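Long-range contacts in DR2417 (Deinococcus radiodurans, PDB 4XWW), which is an RNase J, a dimeric metal-dependent exoribonuclease of the metallo-beta-lactamase superfamily that probably trims RNA from its 5' end during rRNA maturation and possibly mRNA decay: residues Gly40-Val45 and Gly141-Ala146; Tyr106-Thr111 and Val132-Glu137; Val145-Cys150 and Ile162-Val167; Gly168-Thr173 and Val203-Ser208. All blocks are in the same frame, centred on the assembly; numbering follows the deposited sequence.

How the interactions relate
From the N terminus, interaction 1 closes the longest loop, bringing residues 40-45 of one sheet against residues 141-146 at the start of a strand in the other. Nested inside that loop, interaction 2 joins the end of strand 104-107 to the turn that leads into strand 137-140. Interaction 3 begins where interaction 1 ends, sharing Val145 and Ala146, and closes the hairpin of strands 144-150 and 159-165. Interaction 4 follows in series, pairing strand 168-172 with strand 205-209 in the same sheet. Interactions 3 and 4 touch through the neighbouring strands 159-165 and 168-172. Together they tie the two sheets of the metallo-beta-lactamase domain to each other and build up the second.

Interaction 1: residues Gly40-Val45 and Gly141-Ala146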
loop_
_atom_site.group_PDB
_atom_site.type_symbol
_atom_site.label_atom_id
_atom_site.label_comp_id
_atom_site.label_asym_id
_atom_site.label_seq_id
_atom_site.Cartn_x
_atom_site.Cartn_y
_atom_site.Cartn_z
ATOM N N GLY A 40 29.446 -7.551 -31.555
ATOM C CA GLY A 40 30.865 -7.294 -31.721
ATOM C C GLY A 40 31.271 -6.162 -30.803
ATOM O O GLY A 40 30.992 -6.210 -29.605
ATOM N N ASP A 41 31.898 -5.129 -31.361
ATOM C CA ASP A 41 32.324 -3.998 -30.543
ATOM C C ASP A 41 31.416 -2.778 -30.710
ATOM O O ASP A 41 31.847 -1.637 -30.540
ATOM C CB ASP A 41 33.770 -3.629 -30.856
ATOM C CG ASP A 41 34.761 -4.625 -30.271
ATOM O OD1 ASP A 41 34.371 -5.403 -29.370
ATOM O OD2 ASP A 41 35.933 -4.622 -30.706
ATOM N N GLU A 42 30.155 -3.024 -31.042
ATOM C CA GLU A 42 29.188 -1.943 -31.165
ATOM C C GLU A 42 28.047 -2.129 -30.181
ATOM O O GLU A 42 27.546 -3.236 -29.983
ATOM C CB GLU A 42 28.643 -1.851 -32.597
ATOM C CG GLU A 42 29.713 -1.501 -33.636
ATOM C CD GLU A 42 29.145 -1.377 -35.046
ATOM O OE1 GLU A 42 27.991 -1.802 -35.269
ATOM O OE2 GLU A 42 29.858 -0.857 -35.935
ATOM N N ILE A 43 27.633 -1.023 -29.576
ATOM C CA ILE A 43 26.504 -1.041 -28.668
ATOM C C ILE A 43 25.474 0.015 -29.032
ATOM O O ILE A 43 25.820 1.150 -29.327
ATOM C CB ILE A 43 26.966 -0.828 -27.207
ATOM C CG1 ILE A 43 27.614 -2.114 -26.684
ATOM C CG2 ILE A 43 25.796 -0.394 -26.329
ATOM C CD1 ILE A 43 28.358 -1.951 -25.353
ATOM N N VAL A 44 24.204 -0.373 -29.003
ATOM C CA VAL A 44 23.098 0.574 -29.038
ATOM C C VAL A 44 22.359 0.455 -27.713
ATOM O O VAL A 44 22.122 -0.657 -27.242
ATOM C CB VAL A 44 22.145 0.289 -30.208
ATOM C CG1 VAL A 44 21.030 1.334 -30.259
ATOM C CG2 VAL A 44 22.923 0.267 -31.527
ATOM N N VAL A 45 22.008 1.585 -27.108
ATOM C CA VAL A 45 21.254 1.560 -25.839
ATOM C C VAL A 45 19.839 2.077 -26.071
ATOM O O VAL A 45 19.628 2.981 -26.879
ATOM C CB VAL A 45 21.943 2.412 -24.746
ATOM C CG1 VAL A 45 21.291 2.158 -23.353
ATOM C CG2 VAL A 45 23.433 2.104 -24.677
ATOM N N GLY A 141 26.557 2.438 -36.225
ATOM C CA GLY A 141 27.725 1.688 -36.664
ATOM C C GLY A 141 27.440 0.794 -37.859
ATOM O O GLY A 141 26.564 1.097 -38.667
ATOM N N GLN A 142 28.182 -0.306 -37.963
ATOM C CA GLN A 142 28.060 -1.228 -39.086
ATOM C C GLN A 142 26.937 -2.244 -38.953
ATOM O O GLN A 142 26.434 -2.737 -39.966
ATOM C CB GLN A 142 29.370 -1.999 -39.277
ATOM C CG GLN A 142 30.606 -1.138 -39.239
ATOM C CD GLN A 142 30.593 -0.083 -40.322
ATOM O OE1 GLN A 142 30.572 -0.401 -41.513
ATOM N NE2 GLN A 142 30.589 1.183 -39.916
ATOM N N SER A 143 26.552 -2.558 -37.712
ATOM C CA SER A 143 25.783 -3.765 -37.429
ATOM C C SER A 143 24.298 -3.537 -37.159
ATOM O O SER A 143 23.515 -4.483 -37.185
ATOM C CB SER A 143 26.391 -4.502 -36.221
ATOM O OG SER A 143 27.706 -4.958 -36.489
ATOM N N PHE A 144 23.921 -2.289 -36.899
ATOM C CA PHE A 144 22.574 -1.981 -36.433
ATOM C C PHE A 144 21.838 -0.964 -37.296
ATOM O O PHE A 144 22.381 0.097 -37.624
ATOM C CB PHE A 144 22.618 -1.436 -35.004
ATOM C CG PHE A 144 23.079 -2.424 -33.981
ATOM C CD1 PHE A 144 22.227 -3.418 -33.530
ATOM C CD2 PHE A 144 24.342 -2.327 -33.426
ATOM C CE1 PHE A 144 22.641 -4.317 -32.564
ATOM C CE2 PHE A 144 24.761 -3.222 -32.455
ATOM C CZ PHE A 144 23.907 -4.216 -32.024
ATOM N N VAL A 145 20.592 -1.286 -37.632
ATOM C CA VAL A 145 19.655 -0.306 -38.169
ATOM C C VAL A 145 18.343 -0.381 -37.395
ATOM O O VAL A 145 17.805 -1.480 -37.181
ATOM C CB VAL A 145 19.390 -0.524 -39.664
ATOM C CG1 VAL A 145 18.321 0.436 -40.157
ATOM C CG2 VAL A 145 20.686 -0.373 -40.463
ATOM N N ALA A 146 17.840 0.773 -36.949
ATOM C CA ALA A 146 16.593 0.811 -36.183
ATOM C C ALA A 146 15.502 1.536 -36.957
ATOM O O ALA A 146 15.733 2.628 -37.469
ATOM C CB ALA A 146 16.818 1.487 -34.830
#
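Glu42 and Gly141 hold the nearest pair of CA atoms, 6.8 Å apart, of two backbones that share no main-chain hydrogen bond, belonging to the facing sheets of the metallo-beta-lactamase sandwich. Strand 42-46 lies in one sheet and strand 144-150 in the other, so side chains bridge the gap. The main bridge is the Glu42 carboxylate, carried by an extended chain to the turn ahead of Phe144. Its two oxygens each take one backbone N-H through the syn lone pair: Gln142 N reaches OE2 of Glu42 at 2.7 Å in an almost straight bond (175°), and Ser143 N reaches OE1 of Glu42 at 2.9 Å in a more bent one. A two-oxygen acceptor suits successive amides of a turn, and Gly141, with no side chain, lets Glu42 OE2 come within 3.4 Å of its CA. Deeper in, beta-branched Val44 suits a strand facing the other sheet: its CG2, anti to the carbonyl carbon, lies over one face of the Phe144 ring, 3.9 Å from the centroid, in a CH-pi contact. Tyr39 of the adjacent strand packs on Phe144. At the edge of the same ring, near its plane, Glu42 O stands 3.7 Å from Phe144 CE2.

Interaction 2: residues Tyr106-Thr111 and Val132-Glu137; sequences YGLPLT and VTYGDE
Leu108 reaches across to Val132 and Tyr134, its inner atoms against one carbonyl oxygen and its two methyls against different side chains. CB lies 4.2 Å from Val132 O, and CG comes closer, 3.6 Å from that same oxygen. There the branched end of leucine serves two partners: CD1 meets the Val132 side chain, 4.1 Å from its CG2, while CD2 sits over one face of the Tyr134 ring, 3.7 Å from the centroid and 19° off the normal, as a CH-pi contact. Beside it, Val132 N gives a 3.0 Å hydrogen bond to Gly107 O from above the carbonyl plane. The other branch of the valine, CG1, packs 3.8 Å from Tyr106 CD1. Tyr134 sits second in a type II turn from Thr133 to Asp136, with Gly135 taking the positive phi, and its OH bonds weakly to Asn158 O. Asp136 N to Thr133 O closes the turn, reinforced by Asp136 OD2 accepting from Thr133 N at 2.8 Å. Leu108 is the N-cap of helix 109-122, linking parallel strands 104-107 and 128-131, so the contact closes a beta-alpha-beta crossover of the metallo-beta-lactamase fold, the Leu108 side chain about 7 Å from that of the zinc ligand His84.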
loop_
_atom_site.group_PDB
_atom_site.type_symbol
_atom_site.label_atom_id
_atom_site.label_comp_id
_atom_site.label_asym_id
_atom_site.label_seq_id
_atom_site.Cartn_x
_atom_site.Cartn_y
_atom_site.Cartn_z
ATOM N N TYR A 106 18.381 9.432 -30.419
ATOM C CA TYR A 106 17.235 9.526 -31.323
ATOM C C TYR A 106 15.889 9.422 -30.622
ATOM O O TYR A 106 15.696 8.563 -29.759
ATOM C CB TYR A 106 17.315 8.429 -32.384
ATOM C CG TYR A 106 18.509 8.602 -33.297
ATOM C CD1 TYR A 106 18.420 9.372 -34.454
ATOM C CD2 TYR A 106 19.730 8.020 -32.986
ATOM C CE1 TYR A 106 19.524 9.540 -35.285
ATOM C CE2 TYR A 106 20.836 8.191 -33.811
ATOM C CZ TYR A 106 20.728 8.955 -34.955
ATOM O OH TYR A 106 21.829 9.116 -35.781
ATOM N N GLY A 107 14.948 10.284 -30.992
ATOM C CA GLY A 107 13.607 10.147 -30.447
ATOM C C GLY A 107 12.590 11.034 -31.138
ATOM O O GLY A 107 12.957 11.908 -31.911
ATOM N N LEU A 108 11.308 10.833 -30.835
ATOM C CA LEU A 108 10.261 11.658 -31.456
ATOM C C LEU A 108 10.135 13.032 -30.762
ATOM O O LEU A 108 10.686 13.225 -29.681
ATOM C CB LEU A 108 8.938 10.887 -31.459
ATOM C CG LEU A 108 8.909 9.923 -32.648
ATOM C CD1 LEU A 108 9.329 8.532 -32.233
ATOM C CD2 LEU A 108 7.548 9.911 -33.344
ATOM N N PRO A 109 9.450 14.004 -31.398
ATOM C CA PRO A 109 9.557 15.386 -30.900
ATOM C C PRO A 109 9.147 15.626 -29.432
ATOM O O PRO A 109 9.868 16.362 -28.759
ATOM C CB PRO A 109 8.627 16.159 -31.838
ATOM C CG PRO A 109 8.626 15.378 -33.079
ATOM C CD PRO A 109 8.687 13.948 -32.658
ATOM N N LEU A 110 8.039 15.071 -28.947
ATOM C CA LEU A 110 7.669 15.326 -27.550
ATOM C C LEU A 110 8.711 14.702 -26.625
ATOM O O LEU A 110 9.100 15.294 -25.617
ATOM C CB LEU A 110 6.268 14.777 -27.221
ATOM C CG LEU A 110 5.820 14.942 -25.764
ATOM C CD1 LEU A 110 5.800 16.438 -25.359
ATOM C CD2 LEU A 110 4.455 14.293 -25.577
ATOM N N THR A 111 9.185 13.516 -26.995
ATOM C CA THR A 111 10.222 12.838 -26.219
ATOM C C THR A 111 11.448 13.734 -26.081
ATOM O O THR A 111 11.922 13.995 -24.974
ATOM C CB THR A 111 10.624 11.503 -26.871
ATOM O OG1 THR A 111 9.450 10.702 -27.056
ATOM C CG2 THR A 111 11.607 10.751 -25.988
ATOM N N VAL A 132 13.427 12.034 -34.854
ATOM C CA VAL A 132 12.916 11.123 -35.861
ATOM C C VAL A 132 11.402 11.213 -35.918
ATOM O O VAL A 132 10.768 11.880 -35.101
ATOM C CB VAL A 132 13.329 9.658 -35.594
ATOM C CG1 VAL A 132 14.838 9.481 -35.730
ATOM C CG2 VAL A 132 12.829 9.170 -34.221
ATOM N N THR A 133 10.811 10.530 -36.881
ATOM C CA THR A 133 9.372 10.318 -36.829
ATOM C C THR A 133 9.076 8.899 -37.285
ATOM O O THR A 133 9.984 8.177 -37.667
ATOM C CB THR A 133 8.606 11.324 -37.681
ATOM O OG1 THR A 133 7.203 11.210 -37.396
ATOM C CG2 THR A 133 8.859 11.059 -39.154
ATOM N N TYR A 134 7.816 8.488 -37.197
ATOM C CA TYR A 134 7.459 7.120 -37.541
ATOM C C TYR A 134 7.893 6.801 -38.964
ATOM O O TYR A 134 7.665 7.592 -39.885
ATOM C CB TYR A 134 5.965 6.900 -37.382
ATOM C CG TYR A 134 5.471 7.277 -36.015
ATOM C CD1 TYR A 134 5.981 6.654 -34.877
ATOM C CD2 TYR A 134 4.518 8.258 -35.853
ATOM C CE1 TYR A 134 5.536 6.999 -33.616
ATOM C CE2 TYR A 134 4.073 8.612 -34.599
ATOM C CZ TYR A 134 4.583 7.973 -33.488
ATOM O OH TYR A 134 4.148 8.330 -32.246
ATOM N N GLY A 135 8.534 5.649 -39.116
ATOM C CA GLY A 135 8.981 5.173 -40.411
ATOM C C GLY A 135 10.443 5.444 -40.695
ATOM O O GLY A 135 11.031 4.842 -41.598
ATOM N N ASP A 136 11.030 6.362 -39.936
ATOM C CA ASP A 136 12.443 6.661 -40.085
ATOM C C ASP A 136 13.272 5.440 -39.742
ATOM O O ASP A 136 12.945 4.693 -38.830
ATOM C CB ASP A 136 12.860 7.835 -39.200
ATOM C CG ASP A 136 12.495 9.179 -39.804
ATOM O OD1 ASP A 136 12.149 9.218 -41.001
ATOM O OD2 ASP A 136 12.567 10.195 -39.087
ATOM N N GLU A 137 14.348 5.259 -40.496
ATOM C CA GLU A 137 15.309 4.196 -40.251
ATOM C C GLU A 137 16.654 4.828 -39.977
ATOM O O GLU A 137 17.182 5.570 -40.815
ATOM C CB GLU A 137 15.417 3.247 -41.445
ATOM C CG GLU A 137 14.268 2.269 -41.595
ATOM C CD GLU A 137 14.508 1.251 -42.704
ATOM O OE1 GLU A 137 13.710 1.217 -43.664
ATOM O OE2 GLU A 137 15.491 0.483 -42.613
#

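Interaction 3: residues Val145-Cys150 and Ile162-Val167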
loop_
_atom_site.group_PDB
_atom_site.type_symbol
_atom_site.label_atom_id
_atom_site.label_comp_id
_atom_site.label_asym_id
_atom_site.label_seq_id
_atom_site.Cartn_x
_atom_site.Cartn_y
_atom_site.Cartn_z
ATOM N N VAL A 145 20.592 -1.286 -37.632
ATOM C CA VAL A 145 19.655 -0.306 -38.169
ATOM C C VAL A 145 18.343 -0.381 -37.395
ATOM O O VAL A 145 17.805 -1.480 -37.181
ATOM C CB VAL A 145 19.390 -0.524 -39.664
ATOM C CG1 VAL A 145 18.321 0.436 -40.157
ATOM C CG2 VAL A 145 20.686 -0.373 -40.463
ATOM N N ALA A 146 17.840 0.773 -36.949
ATOM C CA ALA A 146 16.593 0.811 -36.183
ATOM C C ALA A 146 15.502 1.536 -36.957
ATOM O O ALA A 146 15.733 2.628 -37.469
ATOM C CB ALA A 146 16.818 1.487 -34.830
ATOM N N GLU A 147 14.323 0.918 -37.029
ATOM C CA GLU A 147 13.168 1.487 -37.706
ATOM C C GLU A 147 12.045 1.761 -36.709
ATOM O O GLU A 147 11.580 0.844 -36.029
ATOM C CB GLU A 147 12.666 0.542 -38.806
ATOM C CG GLU A 147 11.523 1.158 -39.630
ATOM C CD GLU A 147 10.941 0.211 -40.674
ATOM O OE1 GLU A 147 11.557 -0.832 -40.955
ATOM O OE2 GLU A 147 9.846 0.505 -41.195
ATOM N N PHE A 148 11.589 3.008 -36.650
ATOM C CA PHE A 148 10.586 3.412 -35.674
ATOM C C PHE A 148 9.185 3.174 -36.216
ATOM O O PHE A 148 8.946 3.374 -37.400
ATOM C CB PHE A 148 10.771 4.893 -35.314
ATOM C CG PHE A 148 12.031 5.181 -34.541
ATOM C CD1 PHE A 148 13.255 5.257 -35.184
ATOM C CD2 PHE A 148 11.987 5.401 -33.173
ATOM C CE1 PHE A 148 14.417 5.516 -34.474
ATOM C CE2 PHE A 148 13.147 5.669 -32.462
ATOM C CZ PHE A 148 14.362 5.728 -33.118
ATOM N N PHE A 149 8.253 2.755 -35.361
ATOM C CA PHE A 149 6.855 2.734 -35.781
ATOM C C PHE A 149 5.939 3.131 -34.612
ATOM O O PHE A 149 6.306 3.028 -33.438
ATOM C CB PHE A 149 6.466 1.364 -36.351
ATOM C CG PHE A 149 6.642 0.235 -35.385
ATOM C CD1 PHE A 149 7.851 -0.440 -35.300
ATOM C CD2 PHE A 149 5.596 -0.157 -34.554
ATOM C CE1 PHE A 149 8.022 -1.486 -34.412
ATOM C CE2 PHE A 149 5.756 -1.207 -33.640
ATOM C CZ PHE A 149 6.976 -1.871 -33.562
ATOM N N CYS A 150 4.743 3.593 -34.950
ATOM C CA CYS A 150 3.831 4.132 -33.953
ATOM C C CYS A 150 3.139 3.046 -33.145
ATOM O O CYS A 150 2.609 2.098 -33.700
ATOM C CB CYS A 150 2.786 5.008 -34.642
ATOM S SG CYS A 150 1.622 5.755 -33.484
ATOM N N ILE A 162 11.931 -1.700 -34.805
ATOM C CA ILE A 162 12.557 -2.916 -35.284
ATOM C C ILE A 162 14.054 -2.681 -35.382
ATOM O O ILE A 162 14.508 -1.770 -36.083
ATOM C CB ILE A 162 11.991 -3.345 -36.642
ATOM C CG1 ILE A 162 10.479 -3.546 -36.486
ATOM C CG2 ILE A 162 12.712 -4.602 -37.139
ATOM C CD1 ILE A 162 9.699 -3.814 -37.737
ATOM N N LEU A 163 14.804 -3.479 -34.630
ATOM C CA LEU A 163 16.250 -3.430 -34.657
ATOM C C LEU A 163 16.771 -4.526 -35.556
ATOM O O LEU A 163 16.643 -5.710 -35.247
ATOM C CB LEU A 163 16.820 -3.574 -33.245
ATOM C CG LEU A 163 18.315 -3.297 -33.129
ATOM C CD1 LEU A 163 18.600 -1.823 -33.410
ATOM C CD2 LEU A 163 18.854 -3.714 -31.766
ATOM N N LYS A 164 17.348 -4.118 -36.677
ATOM C CA LYS A 164 17.826 -5.051 -37.689
ATOM C C LYS A 164 19.295 -5.291 -37.436
ATOM O O LYS A 164 20.074 -4.353 -37.373
ATOM C CB LYS A 164 17.550 -4.496 -39.083
ATOM C CG LYS A 164 16.071 -4.098 -39.266
ATOM C CD LYS A 164 15.817 -3.204 -40.476
ATOM C CE LYS A 164 14.376 -2.691 -40.447
ATOM N NZ LYS A 164 14.008 -1.904 -41.670
ATOM N N THR A 165 19.654 -6.552 -37.222
ATOM C CA THR A 165 21.000 -6.914 -36.791
ATOM C C THR A 165 21.540 -8.004 -37.715
ATOM O O THR A 165 20.782 -8.562 -38.496
ATOM C CB THR A 165 21.015 -7.418 -35.337
ATOM O OG1 THR A 165 20.663 -8.802 -35.308
ATOM C CG2 THR A 165 20.039 -6.621 -34.462
ATOM N N PRO A 166 22.848 -8.316 -37.624
ATOM C CA PRO A 166 23.374 -9.402 -38.465
ATOM C C PRO A 166 22.752 -10.790 -38.224
ATOM O O PRO A 166 22.889 -11.669 -39.080
ATOM C CB PRO A 166 24.863 -9.436 -38.096
ATOM C CG PRO A 166 25.157 -8.055 -37.636
ATOM C CD PRO A 166 23.929 -7.577 -36.942
ATOM N N VAL A 167 22.099 -11.007 -37.087
ATOM C CA VAL A 167 21.542 -12.332 -36.832
ATOM C C VAL A 167 20.051 -12.375 -37.189
ATOM O O VAL A 167 19.436 -13.445 -37.204
ATOM C CB VAL A 167 21.724 -12.772 -35.356
ATOM C CG1 VAL A 167 23.190 -12.709 -34.941
ATOM C CG2 VAL A 167 20.861 -11.911 -34.440
#
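Glu147 and Lys164 form a salt bridge on a diagonal: these two residues are not paired in the antiparallel ladder, where Glu147 faces Ile162 and Lys164 faces Val145, yet NZ of Lys164 reaches OE1 of Glu147 at 2.8 Å. Length makes this possible. The glutamate leaves its strand with CG anti to the backbone N (chi1 -175°), and both chains run extended, the ammonium group arriving on the anti side of the carboxylate oxygen and 25° out of its plane. Beneath them the hairpin is regular. Val145 N to Lys164 O (3.1 Å) and Lys164 N to Val145 O (2.7 Å) make one hydrogen-bonded pair, Glu147 and Ile162 the next, with the non-hydrogen-bonded Ala146-Leu163 pair between. On the face opposite the salt bridge Ala146 CB touches Leu163 CD1 at 4.0 Å; these small and branched apolar groups suit a surface turned to the other sheet, where Leu163 also meets Phe37. On the Glu147 face, Ile162 CG1 lies 3.8 Å from Phe149 CE1, the two side chains crossing at about a right angle. The charges do not stand alone: Arg194 of helix 192-201 binds the same Glu147 OE1, and Glu137 of the edge strand binds Lys164. With two cations on one buried carboxylate oxygen, Glu147 is probably held in its ionised form.

Interaction 4: residues Gly168-Thr173 and Val203-Ser208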
loop_
_atom_site.group_PDB
_atom_site.type_symbol
_atom_site.label_atom_id
_atom_site.label_comp_id
_atom_site.label_asym_id
_atom_site.label_seq_id
_atom_site.Cartn_x
_atom_site.Cartn_y
_atom_site.Cartn_z
ATOM N N GLY A 168 19.471 -11.206 -37.453
ATOM C CA GLY A 168 18.056 -11.109 -37.736
ATOM C C GLY A 168 17.408 -9.918 -37.051
ATOM O O GLY A 168 18.103 -9.042 -36.539
ATOM N N ASP A 169 16.075 -9.887 -37.032
ATOM C CA ASP A 169 15.354 -8.717 -36.529
ATOM C C ASP A 169 14.782 -8.891 -35.133
ATOM O O ASP A 169 14.177 -9.909 -34.834
ATOM C CB ASP A 169 14.192 -8.350 -37.455
ATOM C CG ASP A 169 14.639 -7.889 -38.822
ATOM O OD1 ASP A 169 15.844 -7.643 -39.028
ATOM O OD2 ASP A 169 13.753 -7.768 -39.688
ATOM N N VAL A 170 14.944 -7.860 -34.307
ATOM C CA VAL A 170 14.280 -7.766 -33.013
ATOM C C VAL A 170 13.137 -6.759 -33.139
ATOM O O VAL A 170 13.353 -5.629 -33.577
ATOM C CB VAL A 170 15.253 -7.307 -31.898
ATOM C CG1 VAL A 170 14.516 -7.159 -30.524
ATOM C CG2 VAL A 170 16.475 -8.251 -31.800
ATOM N N LEU A 171 11.921 -7.166 -32.803
ATOM C CA LEU A 171 10.836 -6.202 -32.673
ATOM C C LEU A 171 10.583 -5.901 -31.211
ATOM O O LEU A 171 10.316 -6.801 -30.425
ATOM C CB LEU A 171 9.547 -6.709 -33.324
ATOM C CG LEU A 171 8.477 -5.613 -33.483
ATOM C CD1 LEU A 171 7.743 -5.810 -34.809
ATOM C CD2 LEU A 171 7.489 -5.603 -32.324
ATOM N N HIS A 172 10.687 -4.629 -30.853
ATOM C CA HIS A 172 10.410 -4.191 -29.487
ATOM C C HIS A 172 9.130 -3.367 -29.551
ATOM O O HIS A 172 9.076 -2.369 -30.255
ATOM C CB HIS A 172 11.598 -3.383 -28.950
ATOM C CG HIS A 172 11.502 -3.044 -27.493
ATOM N ND1 HIS A 172 12.582 -2.573 -26.774
ATOM C CD2 HIS A 172 10.471 -3.114 -26.623
ATOM C CE1 HIS A 172 12.212 -2.358 -25.523
ATOM N NE2 HIS A 172 10.937 -2.678 -25.403
ATOM N N THR A 173 8.085 -3.793 -28.843
ATOM C CA THR A 173 6.794 -3.108 -28.916
ATOM C C THR A 173 6.843 -1.700 -28.320
ATOM O O THR A 173 5.995 -0.880 -28.606
ATOM C CB THR A 173 5.685 -3.883 -28.179
ATOM O OG1 THR A 173 6.018 -4.003 -26.790
ATOM C CG2 THR A 173 5.483 -5.254 -28.785
ATOM N N VAL A 203 10.346 -12.183 -37.597
ATOM C CA VAL A 203 10.818 -11.595 -36.345
ATOM C C VAL A 203 11.594 -12.675 -35.574
ATOM O O VAL A 203 11.021 -13.694 -35.186
ATOM C CB VAL A 203 9.646 -11.056 -35.485
ATOM C CG1 VAL A 203 10.131 -10.595 -34.090
ATOM C CG2 VAL A 203 8.914 -9.922 -36.216
ATOM N N LEU A 204 12.901 -12.483 -35.391
ATOM C CA LEU A 204 13.691 -13.429 -34.591
ATOM C C LEU A 204 13.355 -13.353 -33.100
ATOM O O LEU A 204 13.177 -14.379 -32.420
ATOM C CB LEU A 204 15.186 -13.171 -34.797
ATOM C CG LEU A 204 16.133 -14.090 -34.013
ATOM C CD1 LEU A 204 15.957 -15.537 -34.455
ATOM C CD2 LEU A 204 17.563 -13.657 -34.235
ATOM N N LEU A 205 13.288 -12.133 -32.587
ATOM C CA LEU A 205 13.016 -11.919 -31.173
ATOM C C LEU A 205 11.957 -10.849 -30.992
ATOM O O LEU A 205 12.064 -9.758 -31.547
ATOM C CB LEU A 205 14.290 -11.513 -30.429
ATOM C CG LEU A 205 14.098 -11.071 -28.977
ATOM C CD1 LEU A 205 13.636 -12.248 -28.135
ATOM C CD2 LEU A 205 15.407 -10.511 -28.461
ATOM N N LEU A 206 10.935 -11.174 -30.206
ATOM C CA LEU A 206 9.966 -10.174 -29.774
ATOM C C LEU A 206 10.216 -9.768 -28.311
ATOM O O LEU A 206 10.401 -10.628 -27.430
ATOM C CB LEU A 206 8.541 -10.704 -29.924
ATOM C CG LEU A 206 7.449 -9.837 -29.275
ATOM C CD1 LEU A 206 7.262 -8.525 -30.071
ATOM C CD2 LEU A 206 6.133 -10.605 -29.195
ATOM N N ILE A 207 10.253 -8.461 -28.070
ATOM C CA ILE A 207 10.280 -7.916 -26.710
ATOM C C ILE A 207 8.979 -7.143 -26.502
ATOM O O ILE A 207 8.698 -6.175 -27.225
ATOM C CB ILE A 207 11.525 -7.003 -26.500
ATOM C CG1 ILE A 207 12.824 -7.743 -26.855
ATOM C CG2 ILE A 207 11.584 -6.464 -25.058
ATOM C CD1 ILE A 207 14.039 -6.836 -26.780
ATOM N N SER A 208 8.181 -7.527 -25.493
ATOM C CA SER A 208 6.842 -6.949 -25.382
ATOM C C SER A 208 6.466 -6.589 -23.953
ATOM O O SER A 208 6.901 -7.213 -22.977
ATOM C CB SER A 208 5.810 -7.907 -25.990
ATOM O OG SER A 208 4.513 -7.334 -26.047
#
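His172 leaves its strand with CG anti to the backbone N (chi1 -172°), and Ile207 likewise sets CG2 anti to its own N, which brings this methyl over a face of the imidazole. Ile207 CG2 stands 3.9 Å from the His172 ring centroid, 15° off the normal. Aromatic residues fix the histidine too, its ND1 hydrogen-bonded to Tyr161 OH and its ring edge-to-face with Trp402. The other branch of Ile207 turns back along the strand, its CD1 packing 3.8 Å from Val170 CG1; beta-branched residues suit such a buried ladder. On the opposite face Leu171 and Leu206 lie side by side, pointing the same way, with CD2 of Leu171 and CD1 of Leu206 3.7 Å apart, under helix 384-394. The parallel backbone is stitched by Leu171 N to Leu205 O, Ile207 N to Leu171 O and Thr173 N to Ile207 O, each 2.9 Å. At the start Asp169 O takes Leu205 N and, weakly, Leu204 N. Linked through helix 192-201, the strands form a beta-alpha-beta unit of the metallo-beta-lactamase fold, their C-terminal ends setting the Thr173 side chain about 4 Å from that of Asp209, the predicted proton donor, and that of His172 about 9 Å from a zinc ion.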